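Local coordinates for protein TetR family transcriptional regulator (PDB 5XS9) that probably acts as a TetR-type transcriptional regulator, BioQ, that binds DNA as a dimer to control biotin-related genes, at residues 81-86 and 142-147. Sequence-based numbering, arbitrary orientation.
Sequences ALRDAL and GFTVDE
Arg83 and Thr144 form the nearest CA pair between segments 81-86 and 142-147, at 6.6 Å. The segments lie on helices 71-87 and 129-155 and run in roughly the same direction. Their axes come within 10.4 Å and cross at -29°. Both belong to the all-helical C-terminal domain of the TetR fold.

Arg83 grips Glu147 in a side-on, two-bond salt bridge. Arg83 NE donates to Glu147 OE1 at 2.9 Å, and Arg83 NH2 donates to Glu147 OE2 at 2.7 Å. Both bonds are nearly straight. Each oxygen accepts through its syn lone pair, and the guanidinium and carboxylate planes lie only 5° apart. Arg83 CG is anti to the backbone N (chi1 168°), and the chain runs extended to NE to meet the acid. Nearer its backbone, Arg83 CG lies 3.8 Å from Thr144 OG1, whose hydrogen bond goes to Val140 O within its own helix. Thr144 CG2 instead packs 4.0 Å from Leu86 CB. Phe143 CE2 sits obliquely 3.8 Å from Arg83 NE, and its ring also meets Tyr138 of the second subunit.

The paired bonds hold the two flat groups in a fixed mutual rotation. Because both residues are buried, each charge probably offsets the other, which would favour the ionised forms within this interior helix packing.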
ATOM      1  N   ALA A  81      13.293   2.745  10.398  1.00 35.85           N
ATOM      2  CA  ALA A  81      12.679   3.640  11.414  1.00 37.98           C
ATOM      3  C   ALA A  81      11.291   3.986  10.982  1.00 39.02           C
ATOM      4  O   ALA A  81      10.371   4.086  11.807  1.00 36.77           O
ATOM      5  CB  ALA A  81      13.492   4.910  11.618  1.00 37.25           C
ATOM      6  N   LEU A  82      11.092   4.141   9.667  1.00 35.51           N
ATOM      7  CA  LEU A  82       9.781   4.451   9.175  1.00 30.51           C
ATOM      8  C   LEU A  82       8.787   3.283   9.393  1.00 33.30           C
ATOM      9  O   LEU A  82       7.680   3.480   9.882  1.00 32.16           O
ATOM     10  CB  LEU A  82       9.862   4.881   7.690  1.00 32.84           C
ATOM     11  CG  LEU A  82       8.526   4.984   7.003  1.00 32.37           C
ATOM     12  CD1 LEU A  82       7.614   6.071   7.544  1.00 36.18           C
ATOM     13  CD2 LEU A  82       8.742   5.211   5.523  1.00 34.39           C
ATOM     14  N   ARG A  83       9.179   2.066   9.008  1.00 30.08           N
ATOM     15  CA  ARG A  83       8.296   0.937   9.231  1.00 32.16           C
ATOM     16  C   ARG A  83       7.930   0.764  10.733  1.00 32.35           C
ATOM     17  O   ARG A  83       6.786   0.503  11.105  1.00 32.60           O
ATOM     18  CB  ARG A  83       8.970  -0.316   8.722  1.00 32.51           C
ATOM     19  CG  ARG A  83       8.246  -1.596   9.165  1.00 31.16           C
ATOM     20  CD  ARG A  83       8.740  -2.715   8.348  1.00 31.44           C
ATOM     21  NE  ARG A  83       8.330  -3.988   8.902  1.00 31.72           N
ATOM     22  CZ  ARG A  83       9.048  -4.748   9.709  1.00 33.95           C
ATOM     23  NH1 ARG A  83      10.249  -4.396  10.092  1.00 36.35           N
ATOM     24  NH2 ARG A  83       8.549  -5.899  10.136  1.00 32.71           N
ATOM     25  N   ASP A  84       8.930   0.894  11.590  1.00 37.76           N
ATOM     26  CA  ASP A  84       8.701   0.748  13.040  1.00 38.42           C
ATOM     27  C   ASP A  84       7.690   1.795  13.546  1.00 36.86           C
ATOM     28  O   ASP A  84       6.732   1.462  14.288  1.00 35.35           O
ATOM     29  CB  ASP A  84      10.034   0.763  13.823  1.00 41.04           C
ATOM     30  CG  ASP A  84      10.808  -0.621  13.742  1.00 60.63           C
ATOM     31  OD1 ASP A  84      10.300  -1.764  13.369  1.00 57.33           O
ATOM     32  OD2 ASP A  84      11.992  -0.544  14.090  1.00 65.06           O
ATOM     33  N   ALA A  85       7.796   3.024  13.067  1.00 32.34           N
ATOM     34  CA  ALA A  85       6.801   4.025  13.449  1.00 35.17           C
ATOM     35  C   ALA A  85       5.408   3.691  12.953  1.00 36.74           C
ATOM     36  O   ALA A  85       4.422   3.832  13.696  1.00 35.78           O
ATOM     37  CB  ALA A  85       7.225   5.408  13.043  1.00 35.70           C
ATOM     38  N   LEU A  86       5.282   3.156  11.738  1.00 32.70           N
ATOM     39  CA  LEU A  86       3.990   2.818  11.244  1.00 32.08           C
ATOM     40  C   LEU A  86       3.374   1.657  12.039  1.00 32.79           C
ATOM     41  O   LEU A  86       2.167   1.628  12.313  1.00 34.48           O
ATOM     42  CB  LEU A  86       4.022   2.425   9.750  1.00 33.44           C
ATOM     43  CG  LEU A  86       4.619   3.457   8.789  1.00 35.62           C
ATOM     44  CD1 LEU A  86       4.902   2.850   7.409  1.00 37.85           C
ATOM     45  CD2 LEU A  86       3.735   4.704   8.728  1.00 35.56           C
ATOM     46  N   GLY A 142       3.580  -0.248   0.869  1.00 31.02           N
ATOM     47  CA  GLY A 142       2.863  -1.465   0.421  1.00 30.44           C
ATOM     48  C   GLY A 142       3.192  -2.647   1.348  1.00 28.80           C
ATOM     49  O   GLY A 142       2.314  -3.404   1.789  1.00 28.96           O
ATOM     50  N   PHE A 143       4.452  -2.776   1.667  1.00 28.07           N
ATOM     51  CA  PHE A 143       4.912  -3.864   2.554  1.00 29.14           C
ATOM     52  C   PHE A 143       4.204  -3.773   3.883  1.00 32.29           C
ATOM     53  O   PHE A 143       3.631  -4.745   4.347  1.00 31.37           O
ATOM     54  CB  PHE A 143       6.408  -3.819   2.761  1.00 31.10           C
ATOM     55  CG  PHE A 143       6.950  -4.922   3.638  1.00 29.47           C
ATOM     56  CD1 PHE A 143       7.524  -6.043   3.052  1.00 29.73           C
ATOM     57  CD2 PHE A 143       6.831  -4.863   4.996  1.00 28.18           C
ATOM     58  CE1 PHE A 143       8.030  -7.075   3.787  1.00 34.74           C
ATOM     59  CE2 PHE A 143       7.335  -5.922   5.791  1.00 30.75           C
ATOM     60  CZ  PHE A 143       7.965  -7.003   5.177  1.00 31.96           C
ATOM     61  N   THR A 144       4.203  -2.599   4.453  1.00 30.60           N
ATOM     62  CA  THR A 144       3.750  -2.389   5.828  1.00 32.41           C
ATOM     63  C   THR A 144       2.219  -2.323   5.946  1.00 33.99           C
ATOM     64  O   THR A 144       1.697  -2.838   6.918  1.00 31.23           O
ATOM     65  CB  THR A 144       4.403  -1.167   6.480  1.00 33.07           C
ATOM     66  OG1 THR A 144       5.846  -1.217   6.298  1.00 30.64           O
ATOM     67  CG2 THR A 144       4.098  -1.162   7.923  1.00 37.63           C
ATOM     68  N   VAL A 145       1.490  -1.784   4.949  1.00 30.80           N
ATOM     69  CA  VAL A 145       0.071  -1.939   4.914  1.00 29.34           C
ATOM     70  C   VAL A 145      -0.295  -3.420   4.899  1.00 31.45           C
ATOM     71  O   VAL A 145      -1.217  -3.834   5.591  1.00 30.64           O
ATOM     72  CB  VAL A 145      -0.575  -1.198   3.682  1.00 34.73           C
ATOM     73  CG1 VAL A 145      -2.047  -1.546   3.566  1.00 38.06           C
ATOM     74  CG2 VAL A 145      -0.396   0.331   3.809  1.00 35.47           C
ATOM     75  N   ASP A 146       0.377  -4.216   4.083  1.00 30.47           N
ATOM     76  CA  ASP A 146       0.047  -5.607   3.952  1.00 30.42           C
ATOM     77  C   ASP A 146       0.345  -6.346   5.283  1.00 33.05           C
ATOM     78  O   ASP A 146      -0.499  -7.102   5.796  1.00 29.14           O
ATOM     79  CB  ASP A 146       0.869  -6.192   2.833  1.00 33.56           C
ATOM     80  CG  ASP A 146       0.637  -7.701   2.624  1.00 35.65           C
ATOM     81  OD1 ASP A 146      -0.282  -8.070   1.934  1.00 34.87           O
ATOM     82  OD2 ASP A 146       1.408  -8.519   3.134  1.00 39.33           O
ATOM     83  N   GLU A 147       1.509  -6.064   5.856  1.00 30.55           N
ATOM     84  CA  GLU A 147       1.950  -6.685   7.140  1.00 34.50           C
ATOM     85  C   GLU A 147       0.982  -6.390   8.309  1.00 35.08           C
ATOM     86  O   GLU A 147       0.539  -7.259   9.044  1.00 32.12           O
ATOM     87  CB  GLU A 147       3.368  -6.224   7.449  1.00 38.00           C
ATOM     88  CG  GLU A 147       3.940  -6.696   8.779  1.00 40.18           C
ATOM     89  CD  GLU A 147       5.332  -6.131   9.020  1.00 39.99           C
ATOM     90  OE1 GLU A 147       5.668  -5.000   8.579  1.00 37.13           O
ATOM     91  OE2 GLU A 147       6.082  -6.829   9.665  1.00 39.25           O
TER